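PDB 5DMM: homocysteine S-methyltransferase from Escherichia coli, which catalyses the zinc-dependent transfer of a methyl group from S-methylmethionine, or less efficiently S-adenosylmethionine, to homocysteine, yielding methionine. Local coordinates for residues A[230-242]-A[276-289]. Residues are numbered along the deposited sequence; the frame is centred on the assembly and turned at random.
Sequences IALENTTAALQHL and QLADYLPQWQAAGA
Helices 235-242 and 281-286 run nearly parallel, 18° apart with axes 9.5 Å from each other; the CA atoms of Thr236 and Trp284, and of Gln240 and Ala287, come nearest each other. The indole of Trp284 turns its edge to Thr235 and Leu232. Trp284 NE1 gives a bent hydrogen bond (137°) to Thr235 OG1 at 2.9 Å, tilted from the ring plane. That hydroxyl, set between its own backbone N and carbonyl carbon (chi1 56°), donates a hydrogen bond to Leu232 O, so a small threonine serves as acceptor and donor at once. Leu239 CD1 lies 3.6 Å from Trp284 CD1, and Leu232 CD2 meets the far rim of the indole while also lying over a face of Tyr280, a CH-pi contact. Thr236 OG1 donates to Gln283 OE1 (2.8 Å), and toward the C-terminal ends of the two helices Ala287 is small enough to let Leu239 CB and Gln240 CG close on its methyl. A phenylalanine in place of Trp284 would probably leave Thr235 OG1 without its donor and open a gap beside Leu232. These neighbouring outer TIM-barrel helices, with Leu239 and Trp284 resting on Val252 of strand 250-253, thus share a mostly apolar inner layer holding one buried polar link, Trp284 to Thr235; Thr236-Gln283 and a Gln240-water-Gln283 bridge lie nearer the surface.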
loop_
_atom_site.group_PDB
_atom_site.type_symbol
_atom_site.label_atom_id
_atom_site.label_comp_id
_atom_site.label_asym_id
_atom_site.label_seq_id
_atom_site.Cartn_x
_atom_site.Cartn_y
_atom_site.Cartn_z
ATOM N N ILE A 230 -1.244 -11.669 0.507
ATOM C CA ILE A 230 -1.028 -13.001 1.060
ATOM C C ILE A 230 -2.377 -13.726 1.087
ATOM O O ILE A 230 -3.426 -13.080 1.081
ATOM C CB ILE A 230 -0.409 -12.913 2.477
ATOM C CG1 ILE A 230 -0.117 -14.296 3.068
ATOM C CG2 ILE A 230 -1.327 -12.124 3.410
ATOM C CD1 ILE A 230 0.444 -14.232 4.492
ATOM N N ALA A 231 -2.353 -15.058 1.090
ATOM C CA ALA A 231 -3.582 -15.851 1.115
ATOM C C ALA A 231 -4.355 -15.646 2.409
ATOM O O ALA A 231 -3.757 -15.513 3.477
ATOM C CB ALA A 231 -3.265 -17.327 0.927
ATOM N N LEU A 232 -5.681 -15.636 2.314
ATOM C CA LEU A 232 -6.529 -15.463 3.485
ATOM C C LEU A 232 -6.158 -16.409 4.620
ATOM O O LEU A 232 -6.050 -15.988 5.772
ATOM C CB LEU A 232 -7.998 -15.673 3.125
ATOM C CG LEU A 232 -8.857 -14.426 2.926
ATOM C CD1 LEU A 232 -10.314 -14.839 2.728
ATOM C CD2 LEU A 232 -8.718 -13.459 4.098
ATOM N N GLU A 233 -5.940 -17.677 4.292
ATOM C CA GLU A 233 -5.699 -18.698 5.312
ATOM C C GLU A 233 -4.357 -18.530 6.014
ATOM O O GLU A 233 -4.083 -19.216 6.989
ATOM C CB GLU A 233 -5.778 -20.102 4.701
ATOM C CG GLU A 233 -4.731 -20.391 3.634
ATOM C CD GLU A 233 -5.272 -20.258 2.221
ATOM O OE1 GLU A 233 -6.202 -19.447 2.003
ATOM O OE2 GLU A 233 -4.769 -20.973 1.327
ATOM N N ASN A 234 -3.520 -17.624 5.520
ATOM C CA ASN A 234 -2.183 -17.458 6.082
ATOM C C ASN A 234 -2.002 -16.164 6.883
ATOM O O ASN A 234 -0.925 -15.905 7.434
ATOM C CB ASN A 234 -1.142 -17.531 4.956
ATOM C CG ASN A 234 -1.082 -18.906 4.319
ATOM O OD1 ASN A 234 -1.342 -19.909 4.978
ATOM N ND2 ASN A 234 -0.734 -18.960 3.040
ATOM N N THR A 235 -3.066 -15.371 6.971
ATOM C CA THR A 235 -2.994 -14.056 7.608
ATOM C C THR A 235 -2.906 -14.091 9.128
ATOM O O THR A 235 -2.057 -13.434 9.709
ATOM C CB THR A 235 -4.205 -13.192 7.248
ATOM O OG1 THR A 235 -5.410 -13.882 7.601
ATOM C CG2 THR A 235 -4.209 -12.888 5.752
ATOM N N THR A 236 -3.793 -14.836 9.772
ATOM C CA THR A 236 -3.909 -14.756 11.223
ATOM C C THR A 236 -2.635 -15.212 11.937
ATOM O O THR A 236 -2.203 -14.578 12.892
ATOM C CB THR A 236 -5.142 -15.563 11.719
ATOM O OG1 THR A 236 -6.324 -14.967 11.168
ATOM C CG2 THR A 236 -5.248 -15.526 13.242
ATOM N N ALA A 237 -2.016 -16.285 11.454
ATOM C CA ALA A 237 -0.788 -16.797 12.067
ATOM C C ALA A 237 0.350 -15.775 11.993
ATOM O O ALA A 237 1.112 -15.598 12.950
ATOM C CB ALA A 237 -0.367 -18.095 11.389
ATOM N N ALA A 238 0.453 -15.114 10.847
ATOM C CA ALA A 238 1.475 -14.096 10.631
ATOM C C ALA A 238 1.257 -12.904 11.548
ATOM O O ALA A 238 2.209 -12.397 12.144
ATOM C CB ALA A 238 1.473 -13.647 9.188
ATOM N N LEU A 239 0.006 -12.454 11.653
ATOM C CA LEU A 239 -0.320 -11.325 12.518
ATOM C C LEU A 239 -0.066 -11.659 13.973
ATOM O O LEU A 239 0.450 -10.832 14.718
ATOM C CB LEU A 239 -1.775 -10.891 12.350
ATOM C CG LEU A 239 -2.145 -10.138 11.073
ATOM C CD1 LEU A 239 -3.657 -9.872 11.018
ATOM C CD2 LEU A 239 -1.351 -8.834 10.976
ATOM N N GLN A 240 -0.452 -12.862 14.385
ATOM C CA GLN A 240 -0.248 -13.262 15.780
ATOM C C GLN A 240 1.235 -13.237 16.128
ATOM O O GLN A 240 1.602 -12.854 17.237
ATOM C CB GLN A 240 -0.855 -14.645 16.046
ATOM C CG GLN A 240 -2.361 -14.613 16.153
ATOM C CD GLN A 240 -2.997 -15.994 16.137
ATOM O OE1 GLN A 240 -2.373 -16.981 15.735
ATOM N NE2 GLN A 240 -4.256 -16.067 16.573
ATOM N N HIS A 241 2.088 -13.614 15.179
ATOM C CA HIS A 241 3.526 -13.581 15.421
ATOM C C HIS A 241 4.024 -12.134 15.555
ATOM O O HIS A 241 4.757 -11.808 16.495
ATOM C CB HIS A 241 4.275 -14.323 14.310
ATOM C CG HIS A 241 5.758 -14.421 14.529
ATOM N ND1 HIS A 241 6.316 -15.162 15.551
ATOM C CD2 HIS A 241 6.797 -13.870 13.857
ATOM C CE1 HIS A 241 7.634 -15.061 15.497
ATOM N NE2 HIS A 241 7.952 -14.285 14.477
ATOM N N LEU A 242 3.614 -11.263 14.630
ATOM C CA LEU A 242 3.954 -9.843 14.719
ATOM C C LEU A 242 3.435 -9.214 16.015
ATOM O O LEU A 242 4.098 -8.382 16.613
ATOM C CB LEU A 242 3.400 -9.085 13.509
ATOM C CG LEU A 242 4.051 -9.419 12.168
ATOM C CD1 LEU A 242 3.298 -8.740 11.033
ATOM C CD2 LEU A 242 5.520 -8.963 12.169
ATOM N N GLN A 276 -14.637 -15.896 3.614
ATOM C CA GLN A 276 -14.878 -14.484 3.338
ATOM C C GLN A 276 -13.906 -13.588 4.103
ATOM O O GLN A 276 -13.657 -13.795 5.290
ATOM C CB GLN A 276 -16.317 -14.112 3.694
ATOM C CG GLN A 276 -16.605 -12.622 3.651
ATOM C CD GLN A 276 -17.538 -12.244 2.519
ATOM O OE1 GLN A 276 -18.410 -13.023 2.131
ATOM N NE2 GLN A 276 -17.353 -11.044 1.973
ATOM N N LEU A 277 -13.382 -12.577 3.418
ATOM C CA LEU A 277 -12.381 -11.690 3.996
ATOM C C LEU A 277 -12.876 -11.038 5.294
ATOM O O LEU A 277 -12.202 -11.094 6.328
ATOM C CB LEU A 277 -11.967 -10.629 2.958
ATOM C CG LEU A 277 -10.778 -9.729 3.300
ATOM C CD1 LEU A 277 -10.152 -9.139 2.040
ATOM C CD2 LEU A 277 -11.167 -8.598 4.243
ATOM N N ALA A 278 -14.068 -10.451 5.256
ATOM C CA ALA A 278 -14.589 -9.734 6.415
ATOM C C ALA A 278 -14.855 -10.632 7.635
ATOM O O ALA A 278 -14.920 -10.136 8.757
ATOM C CB ALA A 278 -15.853 -8.990 6.040
ATOM N N ASP A 279 -14.997 -11.940 7.426
ATOM C CA ASP A 279 -15.223 -12.865 8.549
ATOM C C ASP A 279 -14.036 -12.931 9.504
ATOM O O ASP A 279 -14.179 -13.358 10.654
ATOM C CB ASP A 279 -15.533 -14.274 8.041
ATOM C CG ASP A 279 -16.898 -14.374 7.390
ATOM O OD1 ASP A 279 -17.747 -13.494 7.646
ATOM O OD2 ASP A 279 -17.120 -15.331 6.624
ATOM N N TYR A 280 -12.866 -12.518 9.021
ATOM C CA TYR A 280 -11.632 -12.570 9.802
ATOM C C TYR A 280 -11.411 -11.375 10.719
ATOM O O TYR A 280 -10.481 -11.375 11.527
ATOM C CB TYR A 280 -10.432 -12.684 8.864
ATOM C CG TYR A 280 -10.260 -14.042 8.243
ATOM C CD1 TYR A 280 -9.344 -14.945 8.762
ATOM C CD2 TYR A 280 -11.014 -14.427 7.132
ATOM C CE1 TYR A 280 -9.179 -16.186 8.201
ATOM C CE2 TYR A 280 -10.857 -15.667 6.566
ATOM C CZ TYR A 280 -9.936 -16.545 7.104
ATOM O OH TYR A 280 -9.772 -17.791 6.549
ATOM N N LEU A 281 -12.243 -10.349 10.590
ATOM C CA LEU A 281 -12.018 -9.102 11.305
ATOM C C LEU A 281 -11.830 -9.289 12.831
ATOM O O LEU A 281 -10.908 -8.704 13.410
ATOM C CB LEU A 281 -13.156 -8.126 11.001
ATOM C CG LEU A 281 -13.223 -6.775 11.716
ATOM C CD1 LEU A 281 -11.874 -6.105 11.785
ATOM C CD2 LEU A 281 -14.210 -5.870 10.994
ATOM N N PRO A 282 -12.671 -10.109 13.488
ATOM C CA PRO A 282 -12.403 -10.279 14.927
ATOM C C PRO A 282 -11.055 -10.945 15.258
ATOM O O PRO A 282 -10.398 -10.475 16.191
ATOM C CB PRO A 282 -13.574 -11.153 15.404
ATOM C CG PRO A 282 -14.646 -10.905 14.419
ATOM C CD PRO A 282 -13.960 -10.708 13.099
ATOM N N GLN A 283 -10.656 -11.999 14.545
ATOM C CA GLN A 283 -9.356 -12.630 14.778
ATOM C C GLN A 283 -8.230 -11.628 14.556
ATOM O O GLN A 283 -7.274 -11.568 15.322
ATOM C CB GLN A 283 -9.089 -13.797 13.832
ATOM C CG GLN A 283 -9.864 -15.060 14.009
ATOM C CD GLN A 283 -9.790 -15.886 12.738
ATOM O OE1 GLN A 283 -8.702 -16.113 12.192
ATOM N NE2 GLN A 283 -10.950 -16.290 12.226
ATOM N N TRP A 284 -8.338 -10.881 13.463
ATOM C CA TRP A 284 -7.293 -9.921 13.101
ATOM C C TRP A 284 -7.168 -8.813 14.124
ATOM O O TRP A 284 -6.055 -8.465 14.531
ATOM C CB TRP A 284 -7.578 -9.316 11.723
ATOM C CG TRP A 284 -7.408 -10.274 10.614
ATOM C CD1 TRP A 284 -6.802 -11.499 10.667
ATOM C CD2 TRP A 284 -7.836 -10.095 9.263
ATOM N NE1 TRP A 284 -6.835 -12.094 9.429
ATOM C CE2 TRP A 284 -7.461 -11.250 8.549
ATOM C CE3 TRP A 284 -8.508 -9.068 8.592
ATOM C CZ2 TRP A 284 -7.751 -11.419 7.190
ATOM C CZ3 TRP A 284 -8.800 -9.236 7.241
ATOM C CH2 TRP A 284 -8.416 -10.400 6.557
ATOM N N GLN A 285 -8.304 -8.255 14.540
ATOM C CA GLN A 285 -8.290 -7.149 15.483
ATOM C C GLN A 285 -7.711 -7.601 16.821
ATOM O O GLN A 285 -6.984 -6.857 17.479
ATOM C CB GLN A 285 -9.695 -6.586 15.681
ATOM C CG GLN A 285 -9.773 -5.451 16.694
ATOM C CD GLN A 285 -11.132 -4.767 16.714
ATOM O OE1 GLN A 285 -11.954 -4.968 15.818
ATOM N NE2 GLN A 285 -11.371 -3.944 17.734
ATOM N N ALA A 286 -8.027 -8.833 17.204
ATOM C CA ALA A 286 -7.522 -9.387 18.449
ATOM C C ALA A 286 -6.016 -9.618 18.364
ATOM O O ALA A 286 -5.349 -9.760 19.390
ATOM C CB ALA A 286 -8.240 -10.691 18.789
ATOM N N ALA A 287 -5.487 -9.681 17.144
ATOM C CA ALA A 287 -4.055 -9.868 16.944
ATOM C C ALA A 287 -3.337 -8.552 16.675
ATOM O O ALA A 287 -2.213 -8.561 16.200
ATOM C CB ALA A 287 -3.791 -10.844 15.804
ATOM N N GLY A 288 -3.977 -7.428 16.982
ATOM C CA GLY A 288 -3.328 -6.132 16.916
ATOM C C GLY A 288 -3.441 -5.406 15.585
ATOM O O GLY A 288 -2.821 -4.355 15.399
ATOM N N ALA A 289 -4.228 -5.952 14.663
ATOM C CA ALA A 289 -4.445 -5.273 13.381
ATOM C C ALA A 289 -5.326 -4.055 13.616
ATOM O O ALA A 289 -6.335 -4.142 14.334
ATOM C CB ALA A 289 -5.087 -6.210 12.356
HETATM O O HOH W 1 -6.210 -13.576 16.907
#